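Local structure of 3-oxoacyl-[acyl-carrier-protein] synthase 3 (4EWP) at residues A[55-58]-A[59-62]; A[237-240]-A[241-244]. The protein probably catalyses the first condensation of fatty acid synthesis, joining an acetyl primer from acetyl-CoA to two carbons from malonyl-ACP, and works as a homodimer. One frame throughout, in Å; residues are numbered along the deposited sequence.

In the fold
Following the chain from the N terminus, interaction 1 comes first, in the connection between strand 52-54 and helix 62-76, where Glu-60 folds back on Thr-57 and closes a short turn just before the helix begins. Interaction 2 lies later, where strand 236-238 passes into helix 240-262 and Asp-239 caps the new helix. The two neither nest nor cross: each closes within eight consecutive residues, and the first is complete before the second opens. Their centres lie about 27 Å apart and their nearest atoms about 12 Å. Each joins a strand to the helix after it, and each lies near Asn-306, a predicted active-site residue, Arg-55 at about 9 Å and Gln-238 at about 7 Å between side chains.

Interaction 1: A[55-58]-A[59-62]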
loop_
_atom_site.group_PDB
_atom_site.type_symbol
_atom_site.label_atom_id
_atom_site.label_comp_id
_atom_site.label_asym_id
_atom_site.label_seq_id
_atom_site.Cartn_x
_atom_site.Cartn_y
_atom_site.Cartn_z
ATOM N N ARG A 55 22.433 8.574 5.081
ATOM C CA ARG A 55 22.503 7.944 3.772
ATOM C C ARG A 55 22.863 6.464 3.925
ATOM O O ARG A 55 23.912 6.113 4.460
ATOM C CB ARG A 55 23.479 8.690 2.848
ATOM C CG ARG A 55 22.929 10.030 2.328
ATOM C CD ARG A 55 21.603 9.812 1.585
ATOM N NE ARG A 55 20.967 11.044 1.121
ATOM C CZ ARG A 55 21.355 11.745 0.050
ATOM N NH1 ARG A 55 22.401 11.357 -0.674
ATOM N NH2 ARG A 55 20.699 12.852 -0.297
ATOM N N ALA A 56 21.958 5.605 3.470
ATOM C CA ALA A 56 22.105 4.165 3.621
ATOM C C ALA A 56 23.069 3.596 2.605
ATOM O O ALA A 56 23.171 4.099 1.489
ATOM C CB ALA A 56 20.736 3.477 3.485
ATOM N N THR A 57 23.772 2.536 2.999
ATOM C CA THR A 57 24.618 1.784 2.080
ATOM C C THR A 57 23.744 0.843 1.254
ATOM O O THR A 57 22.545 0.739 1.498
ATOM C CB THR A 57 25.654 0.941 2.832
ATOM O OG1 THR A 57 24.983 -0.014 3.661
ATOM C CG2 THR A 57 26.524 1.823 3.707
ATOM N N ALA A 58 24.358 0.163 0.288
ATOM C CA ALA A 58 23.677 -0.826 -0.545
ATOM C C ALA A 58 23.049 -1.966 0.253
ATOM O O ALA A 58 21.967 -2.436 -0.094
ATOM C CB ALA A 58 24.639 -1.391 -1.592
ATOM N N GLU A 59 23.732 -2.412 1.306
ATOM C CA GLU A 59 23.248 -3.513 2.145
ATOM C C GLU A 59 22.069 -3.102 3.026
ATOM O O GLU A 59 21.255 -3.944 3.436
ATOM C CB GLU A 59 24.368 -4.064 3.047
ATOM C CG GLU A 59 25.478 -4.797 2.320
ATOM C CD GLU A 59 26.387 -3.861 1.531
ATOM O OE1 GLU A 59 26.640 -2.725 2.004
ATOM O OE2 GLU A 59 26.847 -4.262 0.435
ATOM N N GLU A 60 21.994 -1.812 3.337
ATOM C CA GLU A 60 20.926 -1.294 4.190
ATOM C C GLU A 60 19.659 -1.038 3.386
ATOM O O GLU A 60 19.297 0.116 3.105
ATOM C CB GLU A 60 21.377 -0.018 4.892
ATOM C CG GLU A 60 22.391 -0.273 5.977
ATOM C CD GLU A 60 22.929 1.001 6.563
ATOM O OE1 GLU A 60 23.430 1.851 5.786
ATOM O OE2 GLU A 60 22.829 1.151 7.799
ATOM N N THR A 61 19.004 -2.130 3.002
ATOM C CA THR A 61 17.819 -2.058 2.167
ATOM C C THR A 61 16.611 -1.652 2.996
ATOM O O THR A 61 16.675 -1.556 4.229
ATOM C CB THR A 61 17.521 -3.430 1.538
ATOM O OG1 THR A 61 17.376 -4.402 2.581
ATOM C CG2 THR A 61 18.657 -3.861 0.594
ATOM N N VAL A 62 15.500 -1.418 2.322
ATOM C CA VAL A 62 14.259 -1.166 3.034
ATOM C C VAL A 62 13.935 -2.293 4.053
ATOM O O VAL A 62 13.643 -2.016 5.212
ATOM C CB VAL A 62 13.106 -0.878 2.035
ATOM C CG1 VAL A 62 11.730 -0.894 2.729
ATOM C CG2 VAL A 62 13.362 0.459 1.334
HETATM O O HOH W 1 24.984 4.161 6.285
#
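A single carboxylate oxygen, OE1 of Glu-60, reaches back across the turn to accept both the backbone N-H of Thr-57 and a water. Thr-57 N lies 2.9 Å from Glu-60 OE1 in a nearly straight bond, 173° at the hydrogen, through the lone pair that faces away from OE2. The threonine hydroxyl, set between its own N and carbonyl carbon (chi1 62°), places OG1 3.2 Å from Glu-60 OE1, beside the glutamate's aliphatic part. The extended glutamate chain (chi2 174°) carries OE1 back to Thr-57 N. The return bond, Glu-60 N to Thr-57 O at 3.2 Å, is weak. Glu-60 also centres an inverse gamma turn, with a weak bond from Thr-61 N to Glu-59 O at 2.9 Å. Ala-56, a small residue, brings its CB to 3.8 Å from Glu-60 CB. The water donates to Arg-55 O as well, and lies 2.8 Å from Glu-60 OE1. Beyond the turn, Tyr-22 OH bonds to Glu-60 OE2 and Arg-152 NH1 to Ala-58 O, while Thr-61, the N-cap of helix 62-76, bonds through OG1 to Val-64 N. With a backbone N-H and a water both donating to OE1, the carboxylate is probably favoured in its ionised form.

Interaction 2: A[237-240]-A[241-244]; sequences RQDG and PSVF
With CG of Asp-239 swung opposite its backbone N (chi1 175°), the carboxylate reaches forward over the first turn of the helix, while Ser-242 turns OG to lie beside its own N (chi1 -65°), facing back toward it. The two carboxylate oxygens then divide the work. OD1 accepts Ser-242 N at 3.3 Å, long but straight at 173°, and OD2 accepts a hydrogen bond from Ser-242 OG at 2.6 Å. Both donors come from well above the carboxylate plane. An aspartate suits this place because its short side chain can bond to an N-H three residues on; a serine there adds a hydroxyl to the grip. Replacing the aspartate by an alanine removes both oxygens and is likely to leave Ser-242 N without its cap and the Ser-242 hydroxyl without this acceptor.

Behind the cap the helix takes up its regular pattern, with Val-243 N bonding to Asp-239 O at 3.1 Å and Phe-244 N to Gly-240 O. Pro-241 fits the first turn, where a residue lacking an N-H costs no helical bond, and its CD packs 3.3 Å from Asp-239 OD1. Gln-238 crosses Val-243 at about a right angle, its OE1 3.3 Å from Val-243 CG2, while its NE2 bonds to Ser-163 O. Val-243 also touches Ile-200 of the partner strand 200-202, and Phe-244 packs on Arg-280 and Ile-281 of helix 279-288. The arrangement is a classic aspartate N-cap, here joining strand 236-238 to helix 240-262 in the thiolase-like fold.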
loop_
_atom_site.group_PDB
_atom_site.type_symbol
_atom_site.label_atom_id
_atom_site.label_comp_id
_atom_site.label_asym_id
_atom_site.label_seq_id
_atom_site.Cartn_x
_atom_site.Cartn_y
_atom_site.Cartn_z
ATOM N N ARG A 237 10.973 14.890 -7.493
ATOM C CA ARG A 237 11.055 16.311 -7.796
ATOM C C ARG A 237 9.917 16.997 -7.052
ATOM O O ARG A 237 8.941 16.341 -6.664
ATOM C CB ARG A 237 10.980 16.523 -9.322
ATOM C CG ARG A 237 9.978 17.555 -9.811
ATOM C CD ARG A 237 8.562 17.006 -9.920
ATOM N NE ARG A 237 7.580 17.931 -9.352
ATOM C CZ ARG A 237 7.266 19.111 -9.878
ATOM N NH1 ARG A 237 7.852 19.525 -10.995
ATOM N NH2 ARG A 237 6.363 19.879 -9.287
ATOM N N GLN A 238 10.040 18.299 -6.814
ATOM C CA GLN A 238 8.932 19.025 -6.209
ATOM C C GLN A 238 8.888 20.491 -6.613
ATOM O O GLN A 238 9.912 21.109 -6.915
ATOM C CB GLN A 238 8.989 18.927 -4.686
ATOM C CG GLN A 238 10.057 19.819 -4.058
ATOM C CD GLN A 238 9.993 19.842 -2.547
ATOM O OE1 GLN A 238 9.036 19.363 -1.946
ATOM N NE2 GLN A 238 11.024 20.396 -1.923
ATOM N N ASP A 239 7.682 21.045 -6.595
ATOM C CA ASP A 239 7.498 22.486 -6.636
ATOM C C ASP A 239 7.690 23.011 -5.200
ATOM O O ASP A 239 6.752 23.025 -4.402
ATOM C CB ASP A 239 6.089 22.792 -7.132
ATOM C CG ASP A 239 5.771 24.267 -7.093
ATOM O OD1 ASP A 239 6.586 25.016 -6.540
ATOM O OD2 ASP A 239 4.708 24.676 -7.601
ATOM N N GLY A 240 8.915 23.418 -4.874
ATOM C CA GLY A 240 9.277 23.822 -3.521
ATOM C C GLY A 240 8.368 24.855 -2.875
ATOM O O GLY A 240 7.839 24.633 -1.784
ATOM N N PRO A 241 8.182 26.000 -3.540
ATOM C CA PRO A 241 7.316 27.058 -3.010
ATOM C C PRO A 241 5.874 26.610 -2.749
ATOM O O PRO A 241 5.309 26.991 -1.721
ATOM C CB PRO A 241 7.362 28.127 -4.111
ATOM C CG PRO A 241 8.699 27.952 -4.725
ATOM C CD PRO A 241 8.904 26.440 -4.745
ATOM N N SER A 242 5.284 25.826 -3.645
ATOM C CA SER A 242 3.937 25.310 -3.387
ATOM C C SER A 242 3.905 24.434 -2.141
ATOM O O SER A 242 3.006 24.563 -1.303
ATOM C CB SER A 242 3.382 24.538 -4.585
ATOM O OG SER A 242 3.201 25.412 -5.674
ATOM N N VAL A 243 4.890 23.554 -2.009
ATOM C CA VAL A 243 4.947 22.696 -0.830
ATOM C C VAL A 243 4.920 23.515 0.453
ATOM O O VAL A 243 4.171 23.191 1.373
ATOM C CB VAL A 243 6.176 21.786 -0.833
ATOM C CG1 VAL A 243 6.329 21.105 0.517
ATOM C CG2 VAL A 243 6.050 20.757 -1.942
ATOM N N PHE A 244 5.718 24.585 0.504
ATOM C CA PHE A 244 5.790 25.428 1.707
ATOM C C PHE A 244 4.438 26.052 2.065
ATOM O O PHE A 244 3.992 25.965 3.212
ATOM C CB PHE A 244 6.849 26.525 1.566
ATOM C CG PHE A 244 6.956 27.418 2.782
ATOM C CD1 PHE A 244 7.816 27.092 3.829
ATOM C CD2 PHE A 244 6.183 28.571 2.889
ATOM C CE1 PHE A 244 7.913 27.911 4.954
ATOM C CE2 PHE A 244 6.270 29.384 4.011
ATOM C CZ PHE A 244 7.142 29.054 5.044
#